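Local coordinates for lipolytic protein G-D-S-L family (Chitinophaga pinensis, PDB 4Q7Q), which is of unknown function but probably hydrolyses ester bonds, as a GDSL-type lipase or acylhydrolase of the SGNH hydrolase group, at residues H181-L186 and N244-S249; D93-D98 and G168-I173. All coordinates share one frame; numbering follows the deposited sequence. Where two conformers were deposited one is given.

Contact 1: H181-L186 and N244-S249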
ATOM      1  N   HIS A 181      12.121   2.839   3.135  1.00 20.70           N
ATOM      2  CA  HIS A 181      12.764   1.600   3.553  1.00 22.75           C
ATOM      3  C   HIS A 181      13.914   1.263   2.602  1.00 23.37           C
ATOM      4  O   HIS A 181      13.720   1.201   1.396  1.00 23.68           O
ATOM      5  CB  HIS A 181      11.734   0.469   3.575  1.00 21.13           C
ATOM      6  CG  HIS A 181      12.191  -0.756   4.305  1.00 23.53           C
ATOM      7  ND1 HIS A 181      13.268  -1.510   3.895  1.00 23.64           N
ATOM      8  CD2 HIS A 181      11.708  -1.358   5.417  1.00 24.66           C
ATOM      9  CE1 HIS A 181      13.437  -2.521   4.732  1.00 23.68           C
ATOM     10  NE2 HIS A 181      12.503  -2.453   5.660  1.00 24.71           N
ATOM     11  N   PRO A 182      15.122   1.053   3.146  1.00 25.62           N
ATOM     12  CA  PRO A 182      16.288   0.852   2.275  1.00 26.22           C
ATOM     13  C   PRO A 182      16.196  -0.375   1.355  1.00 26.81           C
ATOM     14  O   PRO A 182      16.915  -0.434   0.353  1.00 27.31           O
ATOM     15  CB  PRO A 182      17.456   0.715   3.264  1.00 26.85           C
ATOM     16  CG  PRO A 182      16.818   0.366   4.573  1.00 27.15           C
ATOM     17  CD  PRO A 182      15.479   1.031   4.574  1.00 25.77           C
ATOM     18  N   LEU A 183      15.322  -1.327   1.675  1.00 27.74           N
ATOM     19  CA  LEU A 183      15.169  -2.516   0.840  1.00 28.23           C
ATOM     20  C   LEU A 183      14.071  -2.383  -0.218  1.00 26.64           C
ATOM     21  O   LEU A 183      14.014  -3.177  -1.159  1.00 27.54           O
ATOM     22  CB  LEU A 183      14.898  -3.752   1.703  1.00 29.19           C
ATOM     23  CG  LEU A 183      15.984  -4.144   2.699  1.00 29.00           C
ATOM     24  CD1 LEU A 183      15.581  -5.397   3.462  1.00 29.75           C
ATOM     25  CD2 LEU A 183      17.310  -4.358   1.988  1.00 28.65           C
ATOM     26  N   LEU A 184      13.206  -1.388  -0.063  1.00 23.43           N
ATOM     27  CA  LEU A 184      12.025  -1.274  -0.916  1.00 21.64           C
ATOM     28  C   LEU A 184      12.203  -0.245  -2.034  1.00 23.72           C
ATOM     29  O   LEU A 184      11.513   0.767  -2.090  1.00 23.00           O
ATOM     30  CB  LEU A 184      10.784  -0.990  -0.058  1.00 20.17           C
ATOM     31  CG  LEU A 184      10.489  -2.061   1.000  1.00 20.14           C
ATOM     32  CD1 LEU A 184       9.231  -1.728   1.797  1.00 21.02           C
ATOM     33  CD2 LEU A 184      10.372  -3.438   0.348  1.00 19.62           C
ATOM     34  N   THR A 185      13.134  -0.525  -2.938  1.00 25.19           N
ATOM     35  CA  THR A 185      13.498   0.424  -3.985  1.00 25.86           C
ATOM     36  C   THR A 185      12.857   0.109  -5.335  1.00 24.77           C
ATOM     37  O   THR A 185      12.511  -1.039  -5.611  1.00 25.43           O
ATOM     38  CB  THR A 185      15.015   0.467  -4.154  1.00 28.63           C
ATOM     39  OG1 THR A 185      15.493  -0.861  -4.398  1.00 31.11           O
ATOM     40  CG2 THR A 185      15.657   0.995  -2.885  1.00 29.05           C
ATOM     41  N   LEU A 186      12.697   1.134  -6.170  1.00 24.75           N
ATOM     42  CA  LEU A 186      12.106   0.960  -7.498  1.00 26.33           C
ATOM     43  C   LEU A 186      12.775  -0.117  -8.343  1.00 27.50           C
ATOM     44  O   LEU A 186      12.098  -0.879  -9.040  1.00 28.05           O
ATOM     45  CB  LEU A 186      12.119   2.273  -8.274  1.00 25.61           C
ATOM     46  CG  LEU A 186      10.986   3.235  -7.950  1.00 25.11           C
ATOM     47  CD1 LEU A 186      11.162   4.519  -8.748  1.00 25.84           C
ATOM     48  CD2 LEU A 186       9.652   2.578  -8.247  1.00 24.73           C
ATOM     49  N   ASN A 244       5.944  -8.778   1.089  1.00 17.21           N
ATOM     50  CA  ASN A 244       5.107  -8.924   2.277  1.00 16.94           C
ATOM     51  C   ASN A 244       5.901  -9.282   3.535  1.00 17.34           C
ATOM     52  O   ASN A 244       5.551  -8.847   4.637  1.00 17.83           O
ATOM     53  CB  ASN A 244       3.990  -9.940   2.045  1.00 17.00           C
ATOM     54  CG  ASN A 244       2.873  -9.382   1.207  1.00 17.59           C
ATOM     55  OD1 ASN A 244       2.421  -8.262   1.429  1.00 18.79           O
ATOM     56  ND2 ASN A 244       2.418 -10.155   0.235  1.00 17.17           N
ATOM     57  N   ALA A 245       6.966 -10.060   3.369  1.00 18.92           N
ATOM     58  CA  ALA A 245       7.821 -10.415   4.502  1.00 19.37           C
ATOM     59  C   ALA A 245       8.536  -9.183   5.064  1.00 20.11           C
ATOM     60  O   ALA A 245       8.608  -8.996   6.275  1.00 21.43           O
ATOM     61  CB  ALA A 245       8.826 -11.510   4.116  1.00 19.45           C
ATOM     62  N   ILE A 246       9.048  -8.334   4.181  1.00 19.90           N
ATOM     63  CA  ILE A 246       9.721  -7.110   4.612  1.00 19.74           C
ATOM     64  C   ILE A 246       8.740  -6.171   5.325  1.00 18.80           C
ATOM     65  O   ILE A 246       9.042  -5.627   6.389  1.00 19.73           O
ATOM     66  CB  ILE A 246      10.409  -6.404   3.420  1.00 19.40           C
ATOM     67  CG1 ILE A 246      11.566  -7.274   2.903  1.00 20.30           C
ATOM     68  CG2 ILE A 246      10.922  -5.030   3.834  1.00 20.10           C
ATOM     69  CD1 ILE A 246      12.042  -6.917   1.510  1.00 21.11           C
ATOM     70  N   ILE A 247       7.565  -5.991   4.740  1.00 17.26           N
ATOM     71  CA  ILE A 247       6.527  -5.182   5.372  1.00 16.07           C
ATOM     72  C   ILE A 247       6.151  -5.730   6.756  1.00 15.65           C
ATOM     73  O   ILE A 247       6.099  -4.987   7.735  1.00 17.58           O
ATOM     74  CB  ILE A 247       5.269  -5.112   4.492  1.00 15.22           C
ATOM     75  CG1 ILE A 247       5.581  -4.369   3.194  1.00 15.99           C
ATOM     76  CG2 ILE A 247       4.140  -4.420   5.234  1.00 17.12           C
ATOM     77  CD1 ILE A 247       4.460  -4.418   2.176  1.00 17.77           C
ATOM     78  N   ALA A 248       5.901  -7.032   6.842  1.00 16.67           N
ATOM     79  CA  ALA A 248       5.500  -7.631   8.106  1.00 17.23           C
ATOM     80  C   ALA A 248       6.568  -7.465   9.183  1.00 18.66           C
ATOM     81  O   ALA A 248       6.249  -7.222  10.348  1.00 19.90           O
ATOM     82  CB  ALA A 248       5.158  -9.094   7.919  1.00 18.57           C
ATOM     83  N   SER A 249       7.834  -7.598   8.800  1.00 19.22           N
ATOM     84  CA  SER A 249       8.932  -7.442   9.747  0.57 20.53           C
ATOM     85  C   SER A 249       9.008  -6.016  10.286  1.00 20.06           C
ATOM     86  O   SER A 249       9.222  -5.806  11.479  1.00 21.45           O
ATOM     87  CB  SER A 249      10.261  -7.824   9.101  0.57 21.86           C
ATOM     88  OG  SER A 249      11.334  -7.605  10.000  0.57 23.17           O
TER
HETATM   89  O   HOH W   1      11.622  -4.933   7.216  1.00 29.53           O
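Ile246 reaches from helix 241-257 to His181, Leu183 and Leu184, which belong to a type I beta turn running from His181 to Leu184. The contact joins the loop after strand 175-176 to the last helix of an SGNH-type alpha/beta fold. His181 and Ile246 are set obliquely to each other. The CG2 methyl of Ile246 lies over one face of the imidazole in a CH-pi contact, 3.9 Å from the ring centroid. It is offset toward the rim, and its nearest ring atom is His181 NE2 at 3.5 Å. The imidazole is also held at its edge. Leu183 N donates to His181 ND1 at 3.0 Å and lies in the ring plane, which should restrict turning of the ring. The first torsion of His181 (chi1 -166°) sets CG opposite the backbone N, which places one ring face against Ile246. Leu184 and Ile246 run past each other in opposite directions. Leu184 CD2 lies 3.9 Å from Ile246 CG2, so this one methyl serves both the ring and the leucine. Leu184 is buried and also packs on Leu232. Leu183 adds a looser apolar contact from CB to Ile246 CD1. No direct hydrogen bond crosses the contact. A water bridges it instead, 3.1 Å from His181 NE2 and donating to Ile246 O at 2.8 Å.

Contact 2: D93-D98 and G168-I173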
ATOM      1  N   ASP A  93      -2.960  21.615   8.308  1.00 27.57           N
ATOM      2  CA  ASP A  93      -4.180  22.339   8.668  1.00 29.10           C
ATOM      3  C   ASP A  93      -5.449  21.545   8.355  1.00 27.65           C
ATOM      4  O   ASP A  93      -6.446  21.644   9.074  1.00 27.64           O
ATOM      5  CB  ASP A  93      -4.229  23.683   7.939  1.00 32.04           C
ATOM      6  CG  ASP A  93      -5.481  24.480   8.259  1.00 35.41           C
ATOM      7  OD1 ASP A  93      -6.445  24.420   7.468  1.00 37.00           O
ATOM      8  OD2 ASP A  93      -5.499  25.170   9.299  1.00 36.81           O
ATOM      9  N   ASP A  94      -5.409  20.769   7.273  1.00 26.06           N
ATOM     10  CA  ASP A  94      -6.533  19.916   6.884  1.00 25.70           C
ATOM     11  C   ASP A  94      -6.710  18.725   7.820  1.00 25.06           C
ATOM     12  O   ASP A  94      -7.784  18.123   7.883  1.00 24.18           O
ATOM     13  CB  ASP A  94      -6.358  19.413   5.451  1.00 26.21           C
ATOM     14  CG  ASP A  94      -6.355  20.538   4.442  1.00 27.46           C
ATOM     15  OD1 ASP A  94      -7.410  21.181   4.289  1.00 29.94           O
ATOM     16  OD2 ASP A  94      -5.310  20.773   3.802  1.00 27.54           O
ATOM     17  N   TYR A  95      -5.648  18.369   8.531  1.00 25.19           N
ATOM     18  CA  TYR A  95      -5.751  17.332   9.540  1.00 25.39           C
ATOM     19  C   TYR A  95      -6.221  17.926  10.872  1.00 26.68           C
ATOM     20  O   TYR A  95      -6.984  17.302  11.610  1.00 27.52           O
ATOM     21  CB  TYR A  95      -4.420  16.594   9.728  1.00 24.70           C
ATOM     22  CG  TYR A  95      -4.527  15.532  10.791  1.00 24.16           C
ATOM     23  CD1 TYR A  95      -4.970  14.253  10.478  1.00 22.82           C
ATOM     24  CD2 TYR A  95      -4.232  15.821  12.122  1.00 25.41           C
ATOM     25  CE1 TYR A  95      -5.096  13.287  11.458  1.00 24.40           C
ATOM     26  CE2 TYR A  95      -4.361  14.866  13.103  1.00 26.16           C
ATOM     27  CZ  TYR A  95      -4.790  13.604  12.768  1.00 25.95           C
ATOM     28  OH  TYR A  95      -4.916  12.655  13.743  1.00 27.46           O
ATOM     29  N   GLN A  96      -5.753  19.132  11.175  1.00 27.66           N
ATOM     30  CA  GLN A  96      -6.059  19.776  12.449  1.00 30.30           C
ATOM     31  C   GLN A  96      -7.498  20.260  12.516  1.00 32.36           C
ATOM     32  O   GLN A  96      -8.113  20.277  13.590  1.00 33.31           O
ATOM     33  CB  GLN A  96      -5.113  20.954  12.677  1.00 31.22           C
ATOM     34  CG  GLN A  96      -3.679  20.538  12.944  1.00 33.20           C
ATOM     35  CD  GLN A  96      -2.703  21.684  12.771  1.00 34.67           C
ATOM     36  OE1 GLN A  96      -2.917  22.574  11.951  1.00 35.21           O
ATOM     37  NE2 GLN A  96      -1.621  21.664  13.539  1.00 36.78           N
ATOM     38  N   HIS A  97      -8.027  20.668  11.369  1.00 33.01           N
ATOM     39  CA  HIS A  97      -9.358  21.252  11.303  1.00 33.61           C
ATOM     40  C   HIS A  97     -10.220  20.545  10.271  1.00 32.05           C
ATOM     41  O   HIS A  97      -9.709  19.939   9.325  1.00 31.22           O
ATOM     42  CB  HIS A  97      -9.263  22.739  10.965  1.00 35.49           C
ATOM     43  CG  HIS A  97      -8.346  23.502  11.866  1.00 37.91           C
ATOM     44  ND1 HIS A  97      -8.722  23.926  13.123  1.00 39.25           N
ATOM     45  CD2 HIS A  97      -7.069  23.912  11.696  1.00 39.15           C
ATOM     46  CE1 HIS A  97      -7.714  24.566  13.688  1.00 39.70           C
ATOM     47  NE2 HIS A  97      -6.698  24.572  12.843  1.00 40.35           N
ATOM     48  N   ASP A  98     -11.530  20.631  10.461  1.00 31.70           N
ATOM     49  CA  ASP A  98     -12.480  19.983   9.573  1.00 30.94           C
ATOM     50  C   ASP A  98     -12.736  20.838   8.335  1.00 29.23           C
ATOM     51  O   ASP A  98     -13.613  21.708   8.335  1.00 29.67           O
ATOM     52  CB  ASP A  98     -13.790  19.715  10.310  1.00 32.29           C
ATOM     53  CG  ASP A  98     -14.743  18.844   9.515  1.00 33.33           C
ATOM     54  OD1 ASP A  98     -14.454  18.551   8.333  1.00 32.52           O
ATOM     55  OD2 ASP A  98     -15.793  18.462  10.076  1.00 35.87           O
ATOM     56  N   GLY A 168       1.910  11.337  11.814  1.00 23.49           N
ATOM     57  CA  GLY A 168       2.493  10.513  12.857  1.00 24.40           C
ATOM     58  C   GLY A 168       3.245  11.347  13.879  1.00 25.71           C
ATOM     59  O   GLY A 168       3.058  11.181  15.086  1.00 26.08           O
ATOM     60  N   ARG A 169       4.097  12.249  13.400  1.00 26.49           N
ATOM     61  CA  ARG A 169       4.846  13.128  14.291  1.00 29.15           C
ATOM     62  C   ARG A 169       3.924  14.027  15.108  1.00 29.77           C
ATOM     63  O   ARG A 169       4.161  14.247  16.289  1.00 30.39           O
ATOM     64  CB  ARG A 169       5.848  13.980  13.510  1.00 31.61           C
ATOM     65  CG  ARG A 169       7.059  13.208  13.012  1.00 35.51           C
ATOM     66  CD  ARG A 169       8.109  14.131  12.405  1.00 38.85           C
ATOM     67  NE  ARG A 169       8.398  13.789  11.014  1.00 41.75           N
ATOM     68  CZ  ARG A 169       8.004  14.509   9.969  1.00 43.66           C
ATOM     69  NH1 ARG A 169       8.312  14.122   8.738  1.00 43.58           N
ATOM     70  NH2 ARG A 169       7.308  15.624  10.156  1.00 45.14           N
ATOM     71  N   TYR A 170       2.877  14.545  14.474  1.00 29.33           N
ATOM     72  CA  TYR A 170       1.956  15.458  15.140  1.00 30.45           C
ATOM     73  C   TYR A 170       1.183  14.764  16.254  1.00 30.36           C
ATOM     74  O   TYR A 170       0.989  15.330  17.328  1.00 31.41           O
ATOM     75  CB  TYR A 170       0.986  16.064  14.122  1.00 32.42           C
ATOM     76  CG  TYR A 170      -0.032  16.999  14.730  1.00 33.14           C
ATOM     77  CD1 TYR A 170       0.359  18.199  15.306  1.00 34.38           C
ATOM     78  CD2 TYR A 170      -1.385  16.685  14.723  1.00 33.81           C
ATOM     79  CE1 TYR A 170      -0.568  19.061  15.864  1.00 35.63           C
ATOM     80  CE2 TYR A 170      -2.320  17.541  15.278  1.00 34.77           C
ATOM     81  CZ  TYR A 170      -1.906  18.728  15.846  1.00 36.39           C
ATOM     82  OH  TYR A 170      -2.831  19.585  16.398  1.00 37.57           O
ATOM     83  N   GLU A 171       0.752  13.535  15.994  1.00 29.46           N
ATOM     84  CA  GLU A 171      -0.066  12.791  16.947  1.00 29.24           C
ATOM     85  C   GLU A 171       0.753  11.921  17.895  1.00 30.69           C
ATOM     86  O   GLU A 171       0.199  11.299  18.808  1.00 32.31           O
ATOM     87  CB  GLU A 171      -1.071  11.911  16.197  1.00 28.91           C
ATOM     88  CG  GLU A 171      -2.190  12.668  15.512  1.00 30.00           C
ATOM     89  CD  GLU A 171      -3.295  13.072  16.472  1.00 31.04           C
ATOM     90  OE1 GLU A 171      -3.066  13.053  17.701  1.00 33.37           O
ATOM     91  OE2 GLU A 171      -4.399  13.405  15.997  1.00 31.15           O
ATOM     92  N   GLN A 172       2.066  11.888  17.676  1.00 30.46           N
ATOM     93  CA  GLN A 172       2.954  10.958  18.370  1.00 32.37           C
ATOM     94  C   GLN A 172       2.472   9.524  18.163  1.00 31.79           C
ATOM     95  O   GLN A 172       2.384   8.729  19.102  1.00 33.95           O
ATOM     96  CB  GLN A 172       3.077  11.309  19.853  1.00 35.75           C
ATOM     97  CG  GLN A 172       3.496  12.744  20.088  1.00 38.48           C
ATOM     98  CD  GLN A 172       3.808  13.027  21.539  1.00 41.69           C
ATOM     99  OE1 GLN A 172       4.410  12.202  22.227  1.00 43.03           O
ATOM    100  NE2 GLN A 172       3.395  14.193  22.016  1.00 42.95           N
ATOM    101  N   ILE A 173       2.146   9.223  16.912  1.00 29.15           N
ATOM    102  CA  ILE A 173       1.731   7.897  16.485  1.00 28.11           C
ATOM    103  C   ILE A 173       2.856   7.295  15.655  1.00 26.74           C
ATOM    104  O   ILE A 173       3.363   7.940  14.745  1.00 26.26           O
ATOM    105  CB  ILE A 173       0.456   7.977  15.612  1.00 29.57           C
ATOM    106  CG1 ILE A 173      -0.756   8.317  16.482  1.00 33.40           C
ATOM    107  CG2 ILE A 173       0.232   6.683  14.847  1.00 29.69           C
ATOM    108  CD1 ILE A 173      -0.976   7.347  17.610  1.00 36.63           C
TER
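Gln96 and Tyr170 are the pair with the closest CA atoms, 9.5 Å apart, where helices 92-96 and 157-171 both come to their C-terminal ends. Helix 157-171 closes in a Schellman motif. Ile173 N bonds to Gly168 O, Gln172 has positive phi, and the inner bond from Gln172 N to Arg169 O is weak. Side chains make the contact between the two helix ends. The first torsion of Tyr95 (chi1 179°) turns CG away from the backbone N and sends the ring across to the other helix. Its hydroxyl donates to Glu171 OE2. The modelled length from Tyr95 OH to Glu171 OE2, 2.4 Å, is very short, and its exact value is doubtful. The oxygen meets the phenol at the ring edge, in plane, and the carboxylate stands 88° to the ring. A bend at chi2 (-80°) folds the Glu171 carboxylate round so that OE2 meets the phenol hydroxyl. Its other oxygen, OE1, forms a salt bridge to Arg116. Tyr170 crosses Tyr95 obliquely and brings its own ring edge up, with Tyr170 CD2 3.8 Å from Tyr95 CE2. Gln96 lies by the hydroxyl end of the Tyr170 ring. Its chain is extended beyond CG, and Gln96 NE2 lies 3.6 Å from Tyr170 CE1. Helix 104-118 packs on Tyr95 through Tyr105, Arg109 and Ile112. A phenylalanine in place of Tyr95 would keep the ring but would probably leave Glu171 OE2 without this donor and the two helix ends without their one direct hydrogen bond. The phenol and Arg116 address different oxygens of one carboxylate, which should help fix its rotation and probably stabilises its negative charge.

Contact 2 closes along the chain before contact 1 opens. Their centres are 26 Å apart, and their nearest atoms are about 13 Å apart, so they do not touch. The centre of contact 1 lies about 11 Å from the centre of the chain, and that of contact 2 about 21 Å, nearer the periphery. Strand 175-176, at one edge of the five-stranded parallel sheet, lies between them in sequence. It follows helix 157-171 of contact 2 and precedes the loop of contact 1. Ser14, Asp235 and His238 have charge-relay geometry and probably form the catalytic triad, as in other SGNH hydrolases. Helix 241-257 of contact 1 begins just after His238.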